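Local coordinates for protein CG14216 (Drosophila melanogaster, PDB 3P9Y) that dephosphorylates phosphoserine in the C-terminal domain of RNA polymerase II and probably takes part in RNA processing and transcription termination, at residues R38-G43 with E100-T105. The protein carries 2 engineered substitutions. Residues are numbered along the deposited sequence; the frame is centred on the assembly and turned at random.
Sequences RSYGTG and ERFQDT
Y40 and G41, at the end of strand 36-41, an edge strand of the central mixed sheet of this LMW PTP-like fold, are covered by loop 100-105, which joins them through one isolated beta bridge. G41 N donates to E100 O (2.9 Å) and F102 N to G41 O, both bonds nearly straight, so the loop pairs with the strand edge for a single residue, R101, before turning into a short 3-10 segment. G41 makes the bridge with its backbone N and O alone, bonds that need no side chain.

The tight part is built on Y40. Its CB lies 3.6 Å from F102 CB, and the edge of the F102 ring points toward the tyrosine face in an offset edge-to-face pair, planes 69° apart. With CG anti to its carbonyl carbon (chi1 -53°), the ring is laid across the loop, reaching from F102 to T105; CD1 meets E100 CB, and T105 CG2 sits over one face, offset toward the ring's edge atoms. Phenylalanine fills the buried side, reaching V123 of helix 117-128, while the tyrosine hydroxyl lets its ring end at a polar margin: T105 OG1 donates to Y40 OH. Were Y40 replaced by an alanine, a gap would probably open beneath F102 and T105, with E100 CB on its far side, and T105 OG1 would lose this acceptor.

Toward solvent the contact loosens. One water bridges Y40 OH and E100 OE1, another links S39 N to E100 OE2, and the glutamate suits this solvent side, its OE2 also forming a salt bridge with K96.

Beyond the bridge, long polar side chains reach backbone carbonyls. Q103 NE2 meets T42 O on an in-plane lone pair (3.0 Å), and Q103 CD lies over the centre of the R101 guanidinium. R101, bent at chi3 (95°), brings NH1 to G43 O at 3.1 Å, the oxygen near the guanidinium plane but NH1 well above the carbonyl plane.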
ATOM      1  N   ARG A  38       4.819   4.439  -4.706  1.00 17.91           N
ATOM      2  CA  ARG A  38       4.316   3.382  -5.581  1.00 18.20           C
ATOM      3  C   ARG A  38       3.579   2.377  -4.710  1.00 17.33           C
ATOM      4  O   ARG A  38       3.810   2.322  -3.509  1.00 17.28           O
ATOM      5  CB  ARG A  38       5.463   2.692  -6.329  1.00 20.22           C
ATOM      6  CG  ARG A  38       6.205   3.599  -7.294  1.00 23.90           C
ATOM      7  CD  ARG A  38       7.219   2.828  -8.123  1.00 28.41           C
ATOM      8  NE  ARG A  38       7.773   3.635  -9.207  1.00 34.54           N
ATOM      9  CZ  ARG A  38       8.777   4.498  -9.067  1.00 37.56           C
ATOM     10  NH1 ARG A  38       9.349   4.679  -7.881  1.00 35.72           N
ATOM     11  NH2 ARG A  38       9.210   5.183 -10.119  1.00 40.77           N
ATOM     12  N   SER A  39       2.685   1.592  -5.301  1.00 17.14           N
ATOM     13  CA  SER A  39       1.886   0.649  -4.523  1.00 18.07           C
ATOM     14  C   SER A  39       1.868  -0.736  -5.151  1.00 18.08           C
ATOM     15  O   SER A  39       1.993  -0.877  -6.366  1.00 17.83           O
ATOM     16  CB  SER A  39       0.450   1.157  -4.370  1.00 16.85           C
ATOM     17  OG  SER A  39      -0.154   1.370  -5.633  1.00 16.23           O
ATOM     18  N   TYR A  40       1.693  -1.751  -4.309  1.00 17.79           N
ATOM     19  CA  TYR A  40       1.683  -3.138  -4.755  1.00 18.51           C
ATOM     20  C   TYR A  40       0.801  -4.004  -3.854  1.00 18.73           C
ATOM     21  O   TYR A  40       0.413  -3.589  -2.763  1.00 17.75           O
ATOM     22  CB  TYR A  40       3.109  -3.697  -4.749  1.00 18.63           C
ATOM     23  CG  TYR A  40       4.093  -2.857  -5.519  1.00 18.36           C
ATOM     24  CD1 TYR A  40       4.276  -3.044  -6.881  1.00 19.94           C
ATOM     25  CD2 TYR A  40       4.832  -1.869  -4.888  1.00 18.40           C
ATOM     26  CE1 TYR A  40       5.170  -2.270  -7.595  1.00 20.59           C
ATOM     27  CE2 TYR A  40       5.729  -1.091  -5.590  1.00 20.24           C
ATOM     28  CZ  TYR A  40       5.894  -1.296  -6.944  1.00 22.14           C
ATOM     29  OH  TYR A  40       6.786  -0.522  -7.649  1.00 22.89           O
ATOM     30  N   GLY A  41       0.489  -5.207  -4.326  1.00 19.15           N
ATOM     31  CA  GLY A  41      -0.174  -6.217  -3.523  1.00 19.38           C
ATOM     32  C   GLY A  41       0.752  -7.417  -3.441  1.00 20.09           C
ATOM     33  O   GLY A  41       1.690  -7.511  -4.220  1.00 20.89           O
ATOM     34  N   THR A  42       0.500  -8.329  -2.509  1.00 21.16           N
ATOM     35  CA  THR A  42       1.373  -9.486  -2.324  1.00 22.50           C
ATOM     36  C   THR A  42       0.671 -10.807  -2.645  1.00 24.45           C
ATOM     37  O   THR A  42       1.313 -11.850  -2.734  1.00 25.86           O
ATOM     38  CB  THR A  42       1.916  -9.558  -0.884  1.00 21.18           C
ATOM     39  OG1 THR A  42       0.829  -9.483   0.046  1.00 20.57           O
ATOM     40  CG2 THR A  42       2.889  -8.424  -0.618  1.00 20.07           C
ATOM     41  N   GLY A  43      -0.646 -10.762  -2.813  1.00 24.17           N
ATOM     42  CA  GLY A  43      -1.409 -11.954  -3.137  1.00 26.60           C
ATOM     43  C   GLY A  43      -0.993 -12.573  -4.461  1.00 28.70           C
ATOM     44  O   GLY A  43      -0.299 -11.954  -5.265  1.00 27.13           O
ATOM     45  N   GLU A 100      -0.333  -4.132  -9.402  1.00 22.38           N
ATOM     46  CA  GLU A 100       1.003  -4.696  -9.560  1.00 22.67           C
ATOM     47  C   GLU A 100       1.357  -5.548  -8.353  1.00 22.15           C
ATOM     48  O   GLU A 100       0.945  -5.247  -7.234  1.00 20.00           O
ATOM     49  CB  GLU A 100       2.029  -3.581  -9.685  1.00 21.57           C
ATOM     50  CG  GLU A 100       1.662  -2.497 -10.671  1.00 23.03           C
ATOM     51  CD  GLU A 100       2.657  -1.362 -10.644  1.00 23.59           C
ATOM     52  OE1 GLU A 100       3.800  -1.567 -11.102  1.00 26.23           O
ATOM     53  OE2 GLU A 100       2.307  -0.268 -10.157  1.00 22.77           O
ATOM     54  N   ARG A 101       2.130  -6.605  -8.585  1.00 22.37           N
ATOM     55  CA  ARG A 101       2.542  -7.512  -7.522  1.00 23.37           C
ATOM     56  C   ARG A 101       3.934  -7.105  -7.048  1.00 22.38           C
ATOM     57  O   ARG A 101       4.830  -6.873  -7.860  1.00 23.59           O
ATOM     58  CB  ARG A 101       2.539  -8.965  -8.022  1.00 24.09           C
ATOM     59  CG  ARG A 101       2.095  -9.984  -6.970  1.00 25.49           C
ATOM     60  CD  ARG A 101       1.993 -11.406  -7.528  1.00 27.49           C
ATOM     61  NE  ARG A 101       3.215 -12.179  -7.301  1.00 29.07           N
ATOM     62  CZ  ARG A 101       3.356 -13.132  -6.380  1.00 29.45           C
ATOM     63  NH1 ARG A 101       2.353 -13.467  -5.582  1.00 30.75           N
ATOM     64  NH2 ARG A 101       4.513 -13.765  -6.261  1.00 31.01           N
ATOM     65  N   PHE A 102       4.113  -7.010  -5.735  1.00 21.11           N
ATOM     66  CA  PHE A 102       5.374  -6.546  -5.176  1.00 21.98           C
ATOM     67  C   PHE A 102       6.514  -7.491  -5.527  1.00 23.27           C
ATOM     68  O   PHE A 102       7.628  -7.052  -5.802  1.00 22.42           O
ATOM     69  CB  PHE A 102       5.285  -6.410  -3.653  1.00 20.54           C
ATOM     70  CG  PHE A 102       6.596  -6.052  -3.008  1.00 20.48           C
ATOM     71  CD1 PHE A 102       7.110  -4.770  -3.116  1.00 21.05           C
ATOM     72  CD2 PHE A 102       7.324  -7.000  -2.309  1.00 21.40           C
ATOM     73  CE1 PHE A 102       8.323  -4.439  -2.537  1.00 20.39           C
ATOM     74  CE2 PHE A 102       8.539  -6.675  -1.724  1.00 21.91           C
ATOM     75  CZ  PHE A 102       9.038  -5.394  -1.839  1.00 20.74           C
ATOM     76  N   GLN A 103       6.227  -8.788  -5.516  1.00 24.01           N
ATOM     77  CA  GLN A 103       7.258  -9.804  -5.703  1.00 24.94           C
ATOM     78  C   GLN A 103       7.821  -9.778  -7.124  1.00 27.26           C
ATOM     79  O   GLN A 103       8.847 -10.398  -7.400  1.00 27.09           O
ATOM     80  CB  GLN A 103       6.700 -11.197  -5.389  1.00 25.27           C
ATOM     81  CG  GLN A 103       6.333 -11.429  -3.921  1.00 24.22           C
ATOM     82  CD  GLN A 103       4.864 -11.157  -3.619  1.00 25.51           C
ATOM     83  OE1 GLN A 103       4.260 -10.239  -4.175  1.00 24.24           O
ATOM     84  NE2 GLN A 103       4.287 -11.954  -2.727  1.00 23.81           N
ATOM     85  N   ASP A 104       7.154  -9.054  -8.021  1.00 26.51           N
ATOM     86  CA  ASP A 104       7.579  -8.992  -9.419  1.00 27.28           C
ATOM     87  C   ASP A 104       8.170  -7.642  -9.813  1.00 29.19           C
ATOM     88  O   ASP A 104       8.571  -7.452 -10.960  1.00 31.06           O
ATOM     89  CB  ASP A 104       6.402  -9.322 -10.343  1.00 28.62           C
ATOM     90  CG  ASP A 104       5.903 -10.742 -10.164  1.00 29.47           C
ATOM     91  OD1 ASP A 104       6.743 -11.665 -10.129  1.00 33.43           O
ATOM     92  OD2 ASP A 104       4.673 -10.940 -10.050  1.00 30.19           O
ATOM     93  N   THR A 105       8.234  -6.701  -8.877  1.00 27.05           N
ATOM     94  CA  THR A 105       8.756  -5.377  -9.198  1.00 27.59           C
ATOM     95  C   THR A 105      10.274  -5.322  -9.075  1.00 30.45           C
ATOM     96  O   THR A 105      10.868  -6.024  -8.262  1.00 30.93           O
ATOM     97  CB  THR A 105       8.148  -4.279  -8.299  1.00 26.95           C
ATOM     98  OG1 THR A 105       8.469  -2.990  -8.837  1.00 28.08           O
ATOM     99  CG2 THR A 105       8.683  -4.376  -6.879  1.00 24.93           C
TER
HETATM  100  O   HOH W   1       2.593   2.106  -8.259  1.00 19.90           O
HETATM  101  O   HOH W   2       5.970  -0.338 -10.432  1.00 28.38           O